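PDB 6J5Y: FAA hydrolase family protein from Pseudomonas aeruginosa, which probably hydrolyses fumarylpyruvate to fumarate and pyruvate, as a manganese-binding member of the fumarylacetoacetate hydrolase superfamily. Local coordinates for residues A[94-98]-A[99-103]; A[144-147]-A[148-152]. One frame throughout, in Å; residues are numbered along the deposited sequence.

Contact 1: residues A[94-98]-A[99-103]; sequences CDIPL and EQAEE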
ATOM      1  N   CYS A  94      -9.466 -12.657 -14.653  1.00 23.59           N
ATOM      2  CA  CYS A  94      -9.731 -13.720 -13.651  1.00 28.60           C
ATOM      3  C   CYS A  94      -8.700 -14.818 -13.870  1.00 28.53           C
ATOM      4  O   CYS A  94      -8.400 -15.087 -15.063  1.00 25.02           O
ATOM      5  CB  CYS A  94     -11.108 -14.349 -13.838  1.00 32.68           C
ATOM      6  SG  CYS A  94     -12.461 -13.148 -13.799  1.00 42.17           S
ATOM      7  N   ASP A  95      -8.219 -15.437 -12.797  1.00 26.07           N
ATOM      8  CA  ASP A  95      -7.302 -16.603 -12.881  1.00 30.52           C
ATOM      9  C   ASP A  95      -6.202 -16.301 -13.893  1.00 28.84           C
ATOM     10  O   ASP A  95      -5.997 -17.124 -14.785  1.00 28.70           O
ATOM     11  CB  ASP A  95      -8.046 -17.873 -13.313  1.00 32.05           C
ATOM     12  CG  ASP A  95      -9.038 -18.371 -12.277  1.00 34.55           C
ATOM     13  OD1 ASP A  95      -9.179 -17.724 -11.238  1.00 34.57           O
ATOM     14  OD2 ASP A  95      -9.617 -19.427 -12.500  1.00 43.48           O
ATOM     15  N   ILE A  96      -5.509 -15.175 -13.714  1.00 28.56           N
ATOM     16  CA  ILE A  96      -4.452 -14.689 -14.634  1.00 25.71           C
ATOM     17  C   ILE A  96      -3.221 -15.570 -14.442  1.00 24.66           C
ATOM     18  O   ILE A  96      -2.644 -15.640 -13.348  1.00 23.34           O
ATOM     19  CB  ILE A  96      -4.144 -13.197 -14.401  1.00 25.25           C
ATOM     20  CG1 ILE A  96      -5.394 -12.321 -14.573  1.00 25.37           C
ATOM     21  CG2 ILE A  96      -3.011 -12.748 -15.305  1.00 22.78           C
ATOM     22  CD1 ILE A  96      -5.253 -10.927 -13.988  1.00 25.84           C
ATOM     23  N   PRO A  97      -2.760 -16.229 -15.526  1.00 22.78           N
ATOM     24  CA  PRO A  97      -1.511 -16.997 -15.483  1.00 23.62           C
ATOM     25  C   PRO A  97      -0.303 -16.172 -14.990  1.00 23.03           C
ATOM     26  O   PRO A  97      -0.184 -15.013 -15.333  1.00 23.30           O
ATOM     27  CB  PRO A  97      -1.359 -17.435 -16.944  1.00 24.68           C
ATOM     28  CG  PRO A  97      -2.803 -17.541 -17.439  1.00 25.20           C
ATOM     29  CD  PRO A  97      -3.456 -16.320 -16.822  1.00 24.80           C
ATOM     30  N   LEU A  98       0.581 -16.792 -14.216  1.00 25.71           N
ATOM     31  CA  LEU A  98       1.804 -16.143 -13.654  1.00 26.81           C
ATOM     32  C   LEU A  98       2.617 -15.493 -14.771  1.00 25.26           C
ATOM     33  O   LEU A  98       3.108 -14.385 -14.567  1.00 24.55           O
ATOM     34  CB  LEU A  98       2.666 -17.167 -12.912  1.00 28.09           C
ATOM     35  CG  LEU A  98       2.000 -17.855 -11.719  1.00 29.47           C
ATOM     36  CD1 LEU A  98       2.923 -18.925 -11.151  1.00 31.01           C
ATOM     37  CD2 LEU A  98       1.649 -16.844 -10.634  1.00 31.04           C
ATOM     38  N   GLU A  99       2.708 -16.139 -15.927  1.00 26.65           N
ATOM     39  CA  GLU A  99       3.564 -15.687 -17.063  1.00 26.89           C
ATOM     40  C   GLU A  99       3.078 -14.360 -17.667  1.00 27.58           C
ATOM     41  O   GLU A  99       3.901 -13.667 -18.261  1.00 28.00           O
ATOM     42  CB  GLU A  99       3.623 -16.782 -18.124  1.00 28.05           C
ATOM     43  CG  GLU A  99       4.330 -18.045 -17.640  1.00 26.87           C
ATOM     44  CD  GLU A  99       3.439 -19.027 -16.920  1.00 26.37           C
ATOM     45  OE1 GLU A  99       2.234 -18.787 -16.929  1.00 26.37           O
ATOM     46  OE2 GLU A  99       3.955 -20.042 -16.358  1.00 26.22           O
ATOM     47  N   GLN A 100       1.803 -13.998 -17.568  1.00 26.07           N
ATOM     48  CA  GLN A 100       1.310 -12.716 -18.158  1.00 26.52           C
ATOM     49  C   GLN A 100       0.857 -11.739 -17.056  1.00 26.02           C
ATOM     50  O   GLN A 100       0.362 -10.655 -17.417  1.00 29.34           O
ATOM     51  CB  GLN A 100       0.168 -12.969 -19.150  1.00 27.59           C
ATOM     52  CG  GLN A 100      -1.054 -13.639 -18.534  1.00 27.12           C
ATOM     53  CD  GLN A 100      -2.308 -13.444 -19.350  1.00 29.03           C
ATOM     54  OE1 GLN A 100      -2.693 -14.293 -20.175  1.00 27.34           O
ATOM     55  NE2 GLN A 100      -2.972 -12.324 -19.116  1.00 25.28           N
ATOM     56  N   ALA A 101       1.005 -12.090 -15.776  1.00 25.64           N
ATOM     57  CA  ALA A 101       0.392 -11.364 -14.634  1.00 26.02           C
ATOM     58  C   ALA A 101       0.903  -9.920 -14.575  1.00 25.36           C
ATOM     59  O   ALA A 101       0.099  -8.994 -14.474  1.00 21.71           O
ATOM     60  CB  ALA A 101       0.682 -12.100 -13.360  1.00 25.98           C
ATOM     61  N   GLU A 102       2.213  -9.723 -14.649  1.00 28.48           N
ATOM     62  CA  GLU A 102       2.829  -8.372 -14.587  1.00 28.62           C
ATOM     63  C   GLU A 102       2.394  -7.527 -15.776  1.00 28.18           C
ATOM     64  O   GLU A 102       2.416  -6.298 -15.644  1.00 27.62           O
ATOM     65  CB  GLU A 102       4.342  -8.460 -14.585  1.00 30.03           C
ATOM     66  CG  GLU A 102       4.891  -8.637 -13.196  1.00 32.28           C
ATOM     67  CD  GLU A 102       6.310  -9.152 -13.201  1.00 35.91           C
ATOM     68  OE1 GLU A 102       7.101  -8.645 -12.412  1.00 36.45           O
ATOM     69  OE2 GLU A 102       6.603 -10.064 -14.010  1.00 37.77           O
ATOM     70  N   GLU A 103       1.988  -8.152 -16.883  1.00 30.13           N
ATOM     71  CA  GLU A 103       1.483  -7.420 -18.068  1.00 30.89           C
ATOM     72  C   GLU A 103       0.183  -6.685 -17.699  1.00 30.74           C
ATOM     73  O   GLU A 103      -0.162  -5.695 -18.404  1.00 29.63           O
ATOM     74  CB  GLU A 103       1.262  -8.351 -19.256  1.00 38.47           C
ATOM     75  CG  GLU A 103       1.008  -7.605 -20.553  1.00 45.77           C
ATOM     76  CD  GLU A 103      -0.401  -7.718 -21.110  1.00 53.91           C
ATOM     77  OE1 GLU A 103      -0.756  -8.814 -21.603  1.00 57.94           O
ATOM     78  OE2 GLU A 103      -1.136  -6.706 -21.078  1.00 60.99           O
TER
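The backbone amide of Q100 reaches back to the carbonyl of P97, N to O 3.2 Å, and one residue on the backbone amide of A101 makes a weaker bond to L98 O at 3.3 Å. Bonds spanning three residues mark this as a single, weakly bonded turn with 3-10-like i+3 spacing, the short helix 98-101, entered directly from the loop that leaves strand 79-89. The first bond is moderately bent, with an N-H...O angle of 150°. Just after the turn, E102 forms a salt bridge with R155 and E103 one with K91. I96, on the loop side, is tied through its backbone N and O to the side-chain hydroxyls of S188 and S185 of helix 180-190. The packing sets I96 and P97 against Q100 and A101. With Q100 CG set between its own backbone N and carbonyl carbon (chi1 61°), the side chain runs back extended, obliquely past the proline ring and at about a right angle to I96. The methyl I96 CG2 touches two neighbours in different directions, 3.8 Å from Q100 NE2 and 3.7 Å from A101 CA.

Contact 2: residues A[144-147]-A[148-152]; sequences PLYP and ASQVG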
ATOM      1  N   PRO A 144       3.149   9.752  -6.647  1.00 22.80           N
ATOM      2  CA  PRO A 144       2.866   9.662  -8.076  1.00 23.22           C
ATOM      3  C   PRO A 144       3.033   8.249  -8.652  1.00 22.96           C
ATOM      4  O   PRO A 144       3.831   7.459  -8.170  1.00 25.46           O
ATOM      5  CB  PRO A 144       3.847  10.646  -8.733  1.00 24.20           C
ATOM      6  CG  PRO A 144       4.823  11.036  -7.654  1.00 24.15           C
ATOM      7  CD  PRO A 144       4.118  10.813  -6.340  1.00 24.27           C
ATOM      8  N   LEU A 145       2.221   7.943  -9.651  1.00 23.05           N
ATOM      9  CA  LEU A 145       2.216   6.618 -10.305  1.00 23.24           C
ATOM     10  C   LEU A 145       3.256   6.618 -11.427  1.00 22.54           C
ATOM     11  O   LEU A 145       3.148   7.454 -12.323  1.00 21.51           O
ATOM     12  CB  LEU A 145       0.811   6.325 -10.824  1.00 21.30           C
ATOM     13  CG  LEU A 145       0.592   4.902 -11.326  1.00 23.39           C
ATOM     14  CD1 LEU A 145       0.944   3.873 -10.265  1.00 22.77           C
ATOM     15  CD2 LEU A 145      -0.843   4.733 -11.783  1.00 25.42           C
ATOM     16  N   TYR A 146       4.222   5.700 -11.387  1.00 22.44           N
ATOM     17  CA  TYR A 146       5.242   5.572 -12.467  1.00 22.66           C
ATOM     18  C   TYR A 146       4.802   4.512 -13.470  1.00 22.23           C
ATOM     19  O   TYR A 146       4.673   3.337 -13.111  1.00 21.50           O
ATOM     20  CB  TYR A 146       6.616   5.241 -11.883  1.00 23.98           C
ATOM     21  CG  TYR A 146       7.281   6.414 -11.200  1.00 26.35           C
ATOM     22  CD1 TYR A 146       6.798   6.910 -10.004  1.00 25.08           C
ATOM     23  CD2 TYR A 146       8.404   7.017 -11.747  1.00 28.18           C
ATOM     24  CE1 TYR A 146       7.401   7.980  -9.371  1.00 26.49           C
ATOM     25  CE2 TYR A 146       9.031   8.082 -11.121  1.00 28.08           C
ATOM     26  CZ  TYR A 146       8.513   8.574  -9.939  1.00 27.79           C
ATOM     27  OH  TYR A 146       9.105   9.634  -9.335  1.00 26.63           O
ATOM     28  N   PRO A 147       4.560   4.865 -14.755  1.00 22.15           N
ATOM     29  CA  PRO A 147       4.201   3.856 -15.757  1.00 23.09           C
ATOM     30  C   PRO A 147       5.292   2.798 -15.975  1.00 26.26           C
ATOM     31  O   PRO A 147       6.478   3.164 -16.059  1.00 24.97           O
ATOM     32  CB  PRO A 147       4.007   4.644 -17.057  1.00 22.86           C
ATOM     33  CG  PRO A 147       3.834   6.087 -16.624  1.00 24.13           C
ATOM     34  CD  PRO A 147       4.544   6.231 -15.297  1.00 23.03           C
ATOM     35  N   ALA A 148       4.884   1.529 -16.123  1.00 27.54           N
ATOM     36  CA  ALA A 148       5.781   0.423 -16.526  1.00 28.50           C
ATOM     37  C   ALA A 148       6.334   0.709 -17.937  1.00 30.49           C
ATOM     38  O   ALA A 148       7.405   0.182 -18.274  1.00 28.92           O
ATOM     39  CB  ALA A 148       5.054  -0.893 -16.413  1.00 27.87           C
ATOM     40  N   SER A 149       5.679   1.575 -18.716  1.00 32.15           N
ATOM     41  CA  SER A 149       6.238   2.075 -20.004  1.00 35.67           C
ATOM     42  C   SER A 149       7.532   2.842 -19.720  1.00 37.28           C
ATOM     43  O   SER A 149       8.440   2.768 -20.558  1.00 47.90           O
ATOM     44  CB  SER A 149       5.239   2.909 -20.775  1.00 33.96           C
ATOM     45  OG  SER A 149       5.124   4.208 -20.203  1.00 37.46           O
ATOM     46  N   GLN A 150       7.637   3.524 -18.571  1.00 41.20           N
ATOM     47  CA  GLN A 150       8.891   4.195 -18.124  1.00 39.78           C
ATOM     48  C   GLN A 150       9.784   3.184 -17.391  1.00 40.88           C
ATOM     49  O   GLN A 150      10.915   2.975 -17.860  1.00 40.37           O
ATOM     50  CB  GLN A 150       8.635   5.408 -17.230  1.00 41.43           C
ATOM     51  CG  GLN A 150       8.035   6.611 -17.958  1.00 45.78           C
ATOM     52  CD  GLN A 150       7.553   7.696 -17.012  1.00 48.99           C
ATOM     53  OE1 GLN A 150       6.628   8.452 -17.315  1.00 46.63           O
ATOM     54  NE2 GLN A 150       8.152   7.761 -15.832  1.00 39.97           N
ATOM     55  N   VAL A 151       9.292   2.557 -16.320  1.00 35.58           N
ATOM     56  CA  VAL A 151      10.129   1.898 -15.267  1.00 33.14           C
ATOM     57  C   VAL A 151      10.132   0.372 -15.425  1.00 33.97           C
ATOM     58  O   VAL A 151      10.803  -0.309 -14.593  1.00 30.07           O
ATOM     59  CB  VAL A 151       9.658   2.296 -13.854  1.00 34.69           C
ATOM     60  CG1 VAL A 151       9.745   3.802 -13.613  1.00 31.87           C
ATOM     61  CG2 VAL A 151       8.248   1.787 -13.571  1.00 34.58           C
ATOM     62  N   GLY A 152       9.422  -0.159 -16.424  1.00 33.38           N
ATOM     63  CA  GLY A 152       9.266  -1.609 -16.650  1.00 33.38           C
ATOM     64  C   GLY A 152       8.544  -2.295 -15.500  1.00 35.03           C
ATOM     65  O   GLY A 152       7.667  -1.670 -14.880  1.00 31.82           O
TER
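Two backbone amides converge on the carbonyl oxygen of P147: Q150 N at 2.8 Å from P147 O, and V151 N at 2.9 Å from the same atom. They use it differently. V151 N approaches in the carbonyl plane with a fairly straight N-H...O angle of 159°, whereas Q150 N sits above that plane and its bond is bent to 134°. One i+3 bond of 3-10 type and one i+4 bond of alpha type thus share the acceptor. P147 occupies the N-cap position of the short helix 148-151, into which strand 140-147 runs without any intervening loop. The helix is over after one turn, and G152, with positive phi, takes the chain out of it while its N still bonds A148 O.

Around these bonds the side chains fold back on the strand end. Q150 is extended beyond CG and lies alongside the proline ring, pointing the same way; its OE1 comes 3.7 Å from P147 CD, and its amide plane stands 78° from the Y146 ring. S149 OG meets the proline at CB. On the Y146 side, V151 crosses the tyrosine at about a right angle, with CG1 3.9 Å from Y146 CB. V151 CG2, placed between the backbone N and the carbonyl carbon, instead approaches P147 O. The Y146 ring also stacks with that of H15, while W106 of strand 105-116 touches P147, whose CG is 3.7 Å from Q150 OE1.

Overall arrangement
Contact 1 closes before contact 2 opens along the chain, and both belong to the fumarylacetoacetate hydrolase-like part of the protein. Their centres are about 18 Å apart and their nearest atoms about 6 Å, so the two do not touch. Each is a one-turn helix beside the same large mixed sheet: helix 98-101 joins strands 79-89 and 105-116, which pair antiparallel, and helix 148-151 follows strand 140-147, the other antiparallel neighbour of 105-116. R155, just beyond contact 2, forms a salt bridge with E102 of contact 1. Neither contact includes residues of the manganese or pyruvate site; strands 79-89 and 105-116 carry its metal ligands E82, E84 and D113.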